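Local coordinates for protein maquette-3 (Escherichia coli, PDB 6Z0C) that is a computationally designed four-helix bundle with no known natural function, probably made to study how buried networks of charged residues bear on the stability of a hydrophobic core, at residues Glu44-Ala49 against Val57-Leu62; Glu141-Ile146 against Asp153-Leu158; Glu9-Ile14 against Glu95-Gly100. One frame throughout, in Å; residues are numbered along the deposited sequence.

In the fold
Interactions 1 and 2 lie at one end of the elongated bundle and interaction 3 lies toward the other, about 54 and 53 Å from them between centres. Interactions 1 and 2 are about 11 Å apart between centres and join in one apolar layer: Leu58 CD2 sits 3.8 Å from Leu155 CD2. Each packs the two arms of a helical hairpin beside its connection, helices 4-48 and 52-99 in interaction 1, helices 105-144 and 152-194 in interaction 2. Interaction 3 joins the same two helices as interaction 1, at their far ends. There the Trp97 side chain is about 14 Å from a potassium ion bound at Gly101, Gly103 and Gln200.

Interaction 1. Residues Glu44-Ala49 against Val57-Leu62; sequences EASEKA and VLQKQL
Leu58 drives its CD1 methyl into the surface of the turn that starts at Ala45, while its neighbour Gln59 lies along the outer side of Ser46. The methyl reaches the backbone as well as the side chains: Leu58 CD1 is 3.7 Å from Ala45 C and 3.9 Å from Ala45 CB, and Ala49 CB borders it at 4.2 Å. With CG anti to its own carbonyl carbon (chi1 -65°), Leu58 extends its branch across the gap between the helices. Leu42, Ala45, Ser46 and Ala49 surround it, an arrangement consistent with knobs-into-holes packing, although Ala49 lies just past the end of the helix. Ala45, Ser46 and Ala49 are small, consistent with the close approach of the backbones: the CA atoms of Ser46 and Leu58 are 5.5 Å apart, and the short axes of 44-48 and 57-62 approach to 9.0 Å at an antiparallel angle of 147°. At this narrowest point the two side chains meet root to root, Ser46 CB 4.1 Å from Leu58 CB. The Ser46 hydroxyl is turned anti to the backbone N (chi1 -176°), which carries OG past Leu58 and onto the Gln59 stem, 3.2 Å from Gln59 CG. The extended Gln59 chain then runs on beyond it, and NE2 stays 3.9 Å from Ser46 OG without a hydrogen bond, so this outer flank is held by plain contact. Beside the helix connection, Lys55 NZ hydrogen-bonds to Ser46 O and ties the start of helix 52-99 back to helix 4-48. Helix 152-194 covers Leu58 from another side through Leu158, and Phe139 of helix 105-144 packs on Val57 and Gln61, so all four helices of the bundle meet here.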
loop_
_atom_site.group_PDB
_atom_site.type_symbol
_atom_site.label_atom_id
_atom_site.label_comp_id
_atom_site.label_asym_id
_atom_site.label_seq_id
_atom_site.Cartn_x
_atom_site.Cartn_y
_atom_site.Cartn_z
ATOM N N GLU A 44 3.062 17.227 -22.351
ATOM C CA GLU A 44 2.490 17.598 -23.674
ATOM C C GLU A 44 1.564 18.809 -23.505
ATOM O O GLU A 44 1.728 19.778 -24.267
ATOM C CB GLU A 44 1.752 16.415 -24.303
ATOM C CG GLU A 44 1.096 16.759 -25.630
ATOM C CD GLU A 44 0.838 15.587 -26.563
ATOM O OE1 GLU A 44 1.167 14.443 -26.192
ATOM O OE2 GLU A 44 0.315 15.824 -27.668
ATOM N N ALA A 45 0.635 18.760 -22.544
ATOM C CA ALA A 45 -0.322 19.857 -22.254
ATOM C C ALA A 45 0.452 21.135 -21.900
ATOM O O ALA A 45 0.081 22.207 -22.396
ATOM C CB ALA A 45 -1.270 19.454 -21.152
ATOM N N SER A 46 1.496 21.013 -21.078
ATOM C CA SER A 46 2.383 22.128 -20.650
ATOM C C SER A 46 3.067 22.771 -21.866
ATOM O O SER A 46 3.103 24.016 -21.940
ATOM C CB SER A 46 3.396 21.649 -19.653
ATOM O OG SER A 46 4.172 22.737 -19.185
ATOM N N GLU A 47 3.598 21.953 -22.781
ATOM C CA GLU A 47 4.307 22.421 -24.005
ATOM C C GLU A 47 3.333 23.203 -24.896
ATOM O O GLU A 47 3.758 24.213 -25.481
ATOM C CB GLU A 47 4.913 21.244 -24.774
ATOM C CG GLU A 47 6.049 20.541 -24.050
ATOM C CD GLU A 47 7.316 21.355 -23.850
ATOM O OE1 GLU A 47 8.066 21.042 -22.909
ATOM O OE2 GLU A 47 7.550 22.295 -24.631
ATOM N N LYS A 48 2.073 22.761 -24.977
ATOM C CA LYS A 48 1.029 23.314 -25.888
ATOM C C LYS A 48 0.372 24.573 -25.303
ATOM O O LYS A 48 -0.113 25.398 -26.101
ATOM C CB LYS A 48 -0.068 22.274 -26.134
ATOM C CG LYS A 48 0.279 21.163 -27.112
ATOM C CD LYS A 48 -0.684 19.999 -27.031
ATOM C CE LYS A 48 -1.317 19.660 -28.362
ATOM N NZ LYS A 48 -2.315 18.572 -28.225
ATOM N N ALA A 49 0.311 24.692 -23.972
ATOM C CA ALA A 49 -0.453 25.730 -23.237
ATOM C C ALA A 49 -0.052 27.133 -23.715
ATOM O O ALA A 49 1.142 27.475 -23.609
ATOM C CB ALA A 49 -0.234 25.575 -21.752
ATOM N N VAL A 57 0.394 26.329 -13.878
ATOM C CA VAL A 57 -0.298 25.263 -13.091
ATOM C C VAL A 57 0.247 23.895 -13.520
ATOM O O VAL A 57 0.617 23.090 -12.633
ATOM C CB VAL A 57 -1.828 25.337 -13.257
ATOM C CG1 VAL A 57 -2.514 24.042 -12.844
ATOM C CG2 VAL A 57 -2.416 26.522 -12.502
ATOM N N LEU A 58 0.289 23.640 -14.830
ATOM C CA LEU A 58 0.708 22.333 -15.402
ATOM C C LEU A 58 2.182 22.063 -15.074
ATOM O O LEU A 58 2.491 20.924 -14.675
ATOM C CB LEU A 58 0.465 22.341 -16.914
ATOM C CG LEU A 58 -0.998 22.451 -17.347
ATOM C CD1 LEU A 58 -1.101 22.653 -18.852
ATOM C CD2 LEU A 58 -1.793 21.229 -16.914
ATOM N N GLN A 59 3.054 23.065 -15.231
ATOM C CA GLN A 59 4.520 22.917 -15.005
ATOM C C GLN A 59 4.796 22.608 -13.526
ATOM O O GLN A 59 5.622 21.721 -13.259
ATOM C CB GLN A 59 5.293 24.154 -15.470
ATOM C CG GLN A 59 5.911 23.975 -16.849
ATOM C CD GLN A 59 6.535 25.230 -17.406
ATOM O OE1 GLN A 59 6.470 26.302 -16.811
ATOM N NE2 GLN A 59 7.150 25.101 -18.571
ATOM N N LYS A 60 4.144 23.294 -12.589
ATOM C CA LYS A 60 4.459 23.092 -11.147
ATOM C C LYS A 60 3.930 21.712 -10.723
ATOM O O LYS A 60 4.607 21.061 -9.908
ATOM C CB LYS A 60 4.021 24.289 -10.292
ATOM C CG LYS A 60 2.534 24.475 -10.044
ATOM C CD LYS A 60 2.255 25.547 -8.995
ATOM C CE LYS A 60 1.107 26.472 -9.344
ATOM N NZ LYS A 60 -0.204 25.787 -9.256
ATOM N N GLN A 61 2.830 21.226 -11.314
ATOM C CA GLN A 61 2.296 19.865 -11.022
ATOM C C GLN A 61 3.245 18.798 -11.584
ATOM O O GLN A 61 3.379 17.734 -10.951
ATOM C CB GLN A 61 0.886 19.682 -11.581
ATOM C CG GLN A 61 0.328 18.278 -11.379
ATOM C CD GLN A 61 0.244 17.866 -9.928
ATOM O OE1 GLN A 61 0.230 18.697 -9.020
ATOM N NE2 GLN A 61 0.186 16.564 -9.700
ATOM N N LEU A 62 3.867 19.066 -12.733
ATOM C CA LEU A 62 4.833 18.147 -13.392
ATOM C C LEU A 62 5.968 17.806 -12.413
ATOM O O LEU A 62 6.314 16.609 -12.302
ATOM C CB LEU A 62 5.350 18.822 -14.667
ATOM C CG LEU A 62 6.109 17.940 -15.655
ATOM C CD1 LEU A 62 5.347 16.662 -15.980
ATOM C CD2 LEU A 62 6.399 18.718 -16.925
#

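Interaction 2. Residues Glu141-Ile146 against Asp153-Leu158; sequences ELLETI and DELREL
A helical hairpin is closed here: the last residues of helix 105-144 and the turn that follows it pack on the first turns of helix 152-194, across a short glycine-rich connection. Leu143 is the central side chain. With CG anti to the backbone N, chi1 178° carries CG toward the facing helix, and both methyls touch it: CD2 meets Leu158 CG at 4.1 Å. The two leucine side chains cross obliquely, and the other branch, Leu143 CD1, reaches Leu155 CD2 at 4.2 Å. Leu143 thus lies against residues one turn apart on helix 152-194. Further toward the connection Ile146 covers Leu155, with Ile146 CD1 4.3 Å from Leu155 CD1. That same leucine methyl lies 3.3 Å from Ile146 O, a close approach to a carbonyl oxygen that accepts a hydrogen bond from Lys54 NZ and so has a polar partner of its own. Just before Ile146, Thr145 gives Leu142 O two hydrogen bonds, one from OG1 (2.6 Å, in the carbonyl plane, at a C=O...donor angle of 150°) and one from N, consistent with a fixed turn there. All four side chains that touch across the hairpin are buried. Helix 52-99 covers the layer with Leu58 against Leu155 and Leu158 and with Val57 against Ile146, while helix 4-48 lies against helix 152-194 through Leu42 and Ile38 on Leu158 and Ala45 on Glu154.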
loop_
_atom_site.group_PDB
_atom_site.type_symbol
_atom_site.label_atom_id
_atom_site.label_comp_id
_atom_site.label_asym_id
_atom_site.label_seq_id
_atom_site.Cartn_x
_atom_site.Cartn_y
_atom_site.Cartn_z
ATOM N N GLU A 141 -8.920 19.730 -8.100
ATOM C CA GLU A 141 -9.685 20.962 -7.761
ATOM C C GLU A 141 -9.054 22.146 -8.510
ATOM O O GLU A 141 -9.802 22.988 -9.031
ATOM C CB GLU A 141 -9.766 21.119 -6.239
ATOM C CG GLU A 141 -10.625 20.037 -5.594
ATOM C CD GLU A 141 -10.473 19.814 -4.096
ATOM O OE1 GLU A 141 -9.786 20.618 -3.431
ATOM O OE2 GLU A 141 -11.050 18.825 -3.595
ATOM N N LEU A 142 -7.725 22.161 -8.631
ATOM C CA LEU A 142 -6.967 23.209 -9.361
ATOM C C LEU A 142 -7.192 23.064 -10.874
ATOM O O LEU A 142 -7.440 24.087 -11.544
ATOM C CB LEU A 142 -5.488 23.063 -8.994
ATOM C CG LEU A 142 -4.603 24.279 -9.240
ATOM C CD1 LEU A 142 -5.202 25.537 -8.627
ATOM C CD2 LEU A 142 -3.216 24.026 -8.676
ATOM N N LEU A 143 -7.106 21.833 -11.385
ATOM C CA LEU A 143 -7.242 21.507 -12.831
ATOM C C LEU A 143 -8.639 21.904 -13.325
ATOM O O LEU A 143 -8.742 22.418 -14.449
ATOM C CB LEU A 143 -6.987 20.010 -13.020
ATOM C CG LEU A 143 -7.142 19.479 -14.443
ATOM C CD1 LEU A 143 -6.312 20.289 -15.433
ATOM C CD2 LEU A 143 -6.759 18.012 -14.504
ATOM N N GLU A 144 -9.672 21.668 -12.512
ATOM C CA GLU A 144 -11.084 22.022 -12.829
ATOM C C GLU A 144 -11.212 23.510 -13.191
ATOM O O GLU A 144 -12.086 23.827 -14.016
ATOM C CB GLU A 144 -11.996 21.678 -11.653
ATOM C CG GLU A 144 -12.358 20.209 -11.595
ATOM C CD GLU A 144 -13.183 19.821 -10.383
ATOM O OE1 GLU A 144 -14.219 19.163 -10.566
ATOM O OE2 GLU A 144 -12.783 20.168 -9.257
ATOM N N THR A 145 -10.400 24.390 -12.595
ATOM C CA THR A 145 -10.524 25.866 -12.755
ATOM C C THR A 145 -9.967 26.311 -14.114
ATOM O O THR A 145 -10.292 27.441 -14.519
ATOM C CB THR A 145 -9.839 26.646 -11.623
ATOM O OG1 THR A 145 -8.424 26.467 -11.716
ATOM C CG2 THR A 145 -10.320 26.238 -10.248
ATOM N N ILE A 146 -9.169 25.474 -14.789
ATOM C CA ILE A 146 -8.488 25.836 -16.071
ATOM C C ILE A 146 -9.009 24.975 -17.232
ATOM O O ILE A 146 -8.399 25.044 -18.317
ATOM C CB ILE A 146 -6.955 25.743 -15.925
ATOM C CG1 ILE A 146 -6.482 24.331 -15.569
ATOM C CG2 ILE A 146 -6.457 26.776 -14.926
ATOM C CD1 ILE A 146 -5.025 24.083 -15.881
ATOM N N ASP A 153 -9.382 20.259 -24.670
ATOM C CA ASP A 153 -9.472 18.809 -24.997
ATOM C C ASP A 153 -8.459 18.014 -24.163
ATOM O O ASP A 153 -8.887 17.056 -23.487
ATOM C CB ASP A 153 -9.277 18.559 -26.495
ATOM C CG ASP A 153 -10.510 18.863 -27.332
ATOM O OD1 ASP A 153 -11.545 19.245 -26.745
ATOM O OD2 ASP A 153 -10.425 18.710 -28.568
ATOM N N GLU A 154 -7.175 18.382 -24.212
ATOM C CA GLU A 154 -6.093 17.636 -23.509
ATOM C C GLU A 154 -6.290 17.769 -21.992
ATOM O O GLU A 154 -6.017 16.789 -21.274
ATOM C CB GLU A 154 -4.696 18.082 -23.957
ATOM C CG GLU A 154 -4.386 19.557 -23.749
ATOM C CD GLU A 154 -4.442 20.418 -25.001
ATOM O OE1 GLU A 154 -5.364 20.220 -25.820
ATOM O OE2 GLU A 154 -3.560 21.288 -25.153
ATOM N N LEU A 155 -6.773 18.915 -21.512
ATOM C CA LEU A 155 -6.975 19.135 -20.053
ATOM C C LEU A 155 -8.132 18.253 -19.566
ATOM O O LEU A 155 -8.014 17.698 -18.458
ATOM C CB LEU A 155 -7.203 20.626 -19.778
ATOM C CG LEU A 155 -6.008 21.529 -20.089
ATOM C CD1 LEU A 155 -6.348 22.993 -19.871
ATOM C CD2 LEU A 155 -4.793 21.146 -19.258
ATOM N N ARG A 156 -9.183 18.082 -20.377
ATOM C CA ARG A 156 -10.336 17.201 -20.047
ATOM C C ARG A 156 -9.859 15.742 -20.011
ATOM O O ARG A 156 -10.284 15.013 -19.099
ATOM C CB ARG A 156 -11.492 17.400 -21.037
ATOM C CG ARG A 156 -12.871 17.286 -20.403
ATOM C CD ARG A 156 -13.984 17.778 -21.312
ATOM N NE ARG A 156 -14.600 16.697 -22.071
ATOM C CZ ARG A 156 -15.719 16.052 -21.735
ATOM N NH1 ARG A 156 -16.384 16.371 -20.635
ATOM N NH2 ARG A 156 -16.173 15.084 -22.512
ATOM N N GLU A 157 -8.998 15.335 -20.950
ATOM C CA GLU A 157 -8.396 13.971 -20.980
ATOM C C GLU A 157 -7.517 13.771 -19.739
ATOM O O GLU A 157 -7.556 12.674 -19.153
ATOM C CB GLU A 157 -7.593 13.750 -22.266
ATOM C CG GLU A 157 -8.466 13.457 -23.471
ATOM C CD GLU A 157 -9.436 12.306 -23.267
ATOM O OE1 GLU A 157 -10.642 12.576 -23.088
ATOM O OE2 GLU A 157 -8.980 11.143 -23.273
ATOM N N LEU A 158 -6.752 14.795 -19.360
ATOM C CA LEU A 158 -5.867 14.783 -18.165
ATOM C C LEU A 158 -6.727 14.589 -16.909
ATOM O O LEU A 158 -6.346 13.782 -16.042
ATOM C CB LEU A 158 -5.090 16.102 -18.134
ATOM C CG LEU A 158 -4.069 16.264 -17.013
ATOM C CD1 LEU A 158 -2.978 15.204 -17.103
ATOM C CD2 LEU A 158 -3.469 17.659 -17.053
#

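Interaction 3. Residues Glu9-Ile14 against Glu95-Gly100; sequences EFQQLI and ELWQLG
This is a partly buried aromatic and amide contact between the neighbouring helices 4-48 and 52-99, near the first residues of one and the last of the other. Long side chains span it, because the backbones are well apart: the nearest CA atoms, those of Phe10 and Trp97, are 10.4 Å from each other. The indole points its benzene end at the other helix, having CG between its backbone N and carbonyl carbon (chi1 67°). The Phe10 side chain crosses the indole at about a right angle, with Phe10 CD2 3.5 Å from Trp97 CZ3 and near the indole plane. The ring pair itself is oblique, its centroids 5.8 Å apart and its planes at 71°. Ile14 CG1 lies 3.6 Å above one face of the Phe10 ring, toward its rim, packing the ring from within its own helix. Next to this pair Gln11 bends at chi2 and brings OE1 to the indole edge, 3.5 Å from Trp97 CH2, with the amide plane turned 75° from the ring. The oxygen lies near the indole plane, where a weak C-H...O attraction is possible; its hydrogen bond is to Gln90 NE2 of helix 52-99. Phe111 of helix 105-144 and Thr189 of helix 152-194 also pack on Phe10. After Leu99 the chain leaves the helix at Gly100, with positive phi, and runs into the connection whose Gly101 and Gly103, with Gln200, bind potassium. An inward phenylalanine shared by several helices, flanked by a glutamine and a tryptophan at the margin, fits the boundary between core and surface in an antiparallel four-helix bundle.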
loop_
_atom_site.group_PDB
_atom_site.type_symbol
_atom_site.label_atom_id
_atom_site.label_comp_id
_atom_site.label_asym_id
_atom_site.label_seq_id
_atom_site.Cartn_x
_atom_site.Cartn_y
_atom_site.Cartn_z
ATOM N N GLU A 9 -5.845 -22.482 10.706
ATOM C CA GLU A 9 -6.305 -21.083 10.906
ATOM C C GLU A 9 -5.129 -20.139 10.634
ATOM O O GLU A 9 -5.305 -19.189 9.854
ATOM C CB GLU A 9 -6.863 -20.914 12.319
ATOM C CG GLU A 9 -7.376 -19.521 12.626
ATOM C CD GLU A 9 -8.047 -19.435 13.986
ATOM O OE1 GLU A 9 -7.590 -18.638 14.824
ATOM O OE2 GLU A 9 -9.012 -20.186 14.207
ATOM N N PHE A 10 -3.966 -20.418 11.233
ATOM C CA PHE A 10 -2.726 -19.618 11.077
ATOM C C PHE A 10 -2.269 -19.624 9.612
ATOM O O PHE A 10 -2.017 -18.539 9.038
ATOM C CB PHE A 10 -1.623 -20.154 11.989
ATOM C CG PHE A 10 -0.345 -19.368 11.898
ATOM C CD1 PHE A 10 -0.220 -18.149 12.545
ATOM C CD2 PHE A 10 0.718 -19.831 11.138
ATOM C CE1 PHE A 10 0.951 -17.415 12.446
ATOM C CE2 PHE A 10 1.888 -19.098 11.047
ATOM C CZ PHE A 10 2.007 -17.895 11.705
ATOM N N GLN A 11 -2.158 -20.817 9.026
ATOM C CA GLN A 11 -1.634 -21.017 7.647
ATOM C C GLN A 11 -2.544 -20.298 6.644
ATOM O O GLN A 11 -1.999 -19.671 5.724
ATOM C CB GLN A 11 -1.496 -22.511 7.348
ATOM C CG GLN A 11 -0.361 -23.168 8.121
ATOM C CD GLN A 11 0.989 -22.686 7.653
ATOM O OE1 GLN A 11 1.592 -21.792 8.241
ATOM N NE2 GLN A 11 1.461 -23.262 6.561
ATOM N N GLN A 12 -3.867 -20.363 6.837
ATOM C CA GLN A 12 -4.874 -19.684 5.976
ATOM C C GLN A 12 -4.639 -18.167 6.006
ATOM O O GLN A 12 -4.685 -17.543 4.927
ATOM C CB GLN A 12 -6.297 -20.042 6.412
ATOM C CG GLN A 12 -6.801 -21.353 5.825
ATOM C CD GLN A 12 -7.293 -21.214 4.403
ATOM O OE1 GLN A 12 -6.788 -21.860 3.488
ATOM N NE2 GLN A 12 -8.293 -20.371 4.208
ATOM N N LEU A 13 -4.377 -17.600 7.188
ATOM C CA LEU A 13 -4.130 -16.143 7.370
ATOM C C LEU A 13 -2.817 -15.759 6.683
ATOM O O LEU A 13 -2.795 -14.712 6.032
ATOM C CB LEU A 13 -4.086 -15.788 8.859
ATOM C CG LEU A 13 -5.415 -15.867 9.606
ATOM C CD1 LEU A 13 -5.197 -15.629 11.089
ATOM C CD2 LEU A 13 -6.432 -14.882 9.046
ATOM N N ILE A 14 -1.764 -16.572 6.828
ATOM C CA ILE A 14 -0.452 -16.315 6.163
ATOM C C ILE A 14 -0.692 -16.273 4.649
ATOM O O ILE A 14 -0.199 -15.327 3.999
ATOM C CB ILE A 14 0.609 -17.367 6.553
ATOM C CG1 ILE A 14 0.956 -17.316 8.045
ATOM C CG2 ILE A 14 1.851 -17.232 5.681
ATOM C CD1 ILE A 14 1.711 -16.079 8.475
ATOM N N GLU A 95 7.267 -22.864 14.634
ATOM C CA GLU A 95 8.046 -23.183 15.861
ATOM C C GLU A 95 7.069 -23.460 17.006
ATOM O O GLU A 95 7.286 -24.437 17.745
ATOM C CB GLU A 95 8.997 -22.048 16.245
ATOM C CG GLU A 95 10.237 -21.971 15.381
ATOM C CD GLU A 95 11.122 -23.203 15.451
ATOM O OE1 GLU A 95 11.855 -23.348 16.447
ATOM O OE2 GLU A 95 11.052 -24.030 14.523
ATOM N N LEU A 96 6.023 -22.638 17.127
ATOM C CA LEU A 96 5.050 -22.707 18.248
ATOM C C LEU A 96 4.306 -24.052 18.227
ATOM O O LEU A 96 4.210 -24.657 19.305
ATOM C CB LEU A 96 4.090 -21.513 18.184
ATOM C CG LEU A 96 4.629 -20.213 18.785
ATOM C CD1 LEU A 96 3.793 -19.020 18.343
ATOM C CD2 LEU A 96 4.683 -20.298 20.305
ATOM N N TRP A 97 3.807 -24.531 17.079
ATOM C CA TRP A 97 3.043 -25.812 17.071
ATOM C C TRP A 97 3.990 -27.019 17.070
ATOM O O TRP A 97 3.588 -28.059 17.612
ATOM C CB TRP A 97 1.980 -25.891 15.969
ATOM C CG TRP A 97 2.463 -25.947 14.555
ATOM C CD1 TRP A 97 3.097 -26.982 13.931
ATOM C CD2 TRP A 97 2.266 -24.937 13.552
ATOM N NE1 TRP A 97 3.335 -26.670 12.620
ATOM C CE2 TRP A 97 2.836 -25.424 12.357
ATOM C CE3 TRP A 97 1.674 -23.669 13.549
ATOM C CZ2 TRP A 97 2.840 -24.681 11.178
ATOM C CZ3 TRP A 97 1.681 -22.934 12.384
ATOM C CH2 TRP A 97 2.255 -23.436 11.217
ATOM N N GLN A 98 5.200 -26.897 16.521
ATOM C CA GLN A 98 6.174 -28.023 16.501
ATOM C C GLN A 98 6.683 -28.283 17.923
ATOM O O GLN A 98 6.783 -29.463 18.311
ATOM C CB GLN A 98 7.327 -27.746 15.534
ATOM C CG GLN A 98 6.940 -27.922 14.071
ATOM C CD GLN A 98 8.142 -27.988 13.162
ATOM O OE1 GLN A 98 9.279 -27.874 13.611
ATOM N NE2 GLN A 98 7.901 -28.178 11.870
ATOM N N LEU A 99 6.973 -27.223 18.679
ATOM C CA LEU A 99 7.572 -27.334 20.034
ATOM C C LEU A 99 6.471 -27.523 21.081
ATOM O O LEU A 99 6.748 -28.184 22.105
ATOM C CB LEU A 99 8.422 -26.093 20.312
ATOM C CG LEU A 99 9.763 -26.065 19.579
ATOM C CD1 LEU A 99 10.440 -24.714 19.732
ATOM C CD2 LEU A 99 10.670 -27.178 20.081
ATOM N N GLY A 100 5.273 -26.990 20.822
ATOM C CA GLY A 100 4.136 -27.039 21.759
ATOM C C GLY A 100 4.588 -26.671 23.157
ATOM O O GLY A 100 5.201 -25.600 23.301
#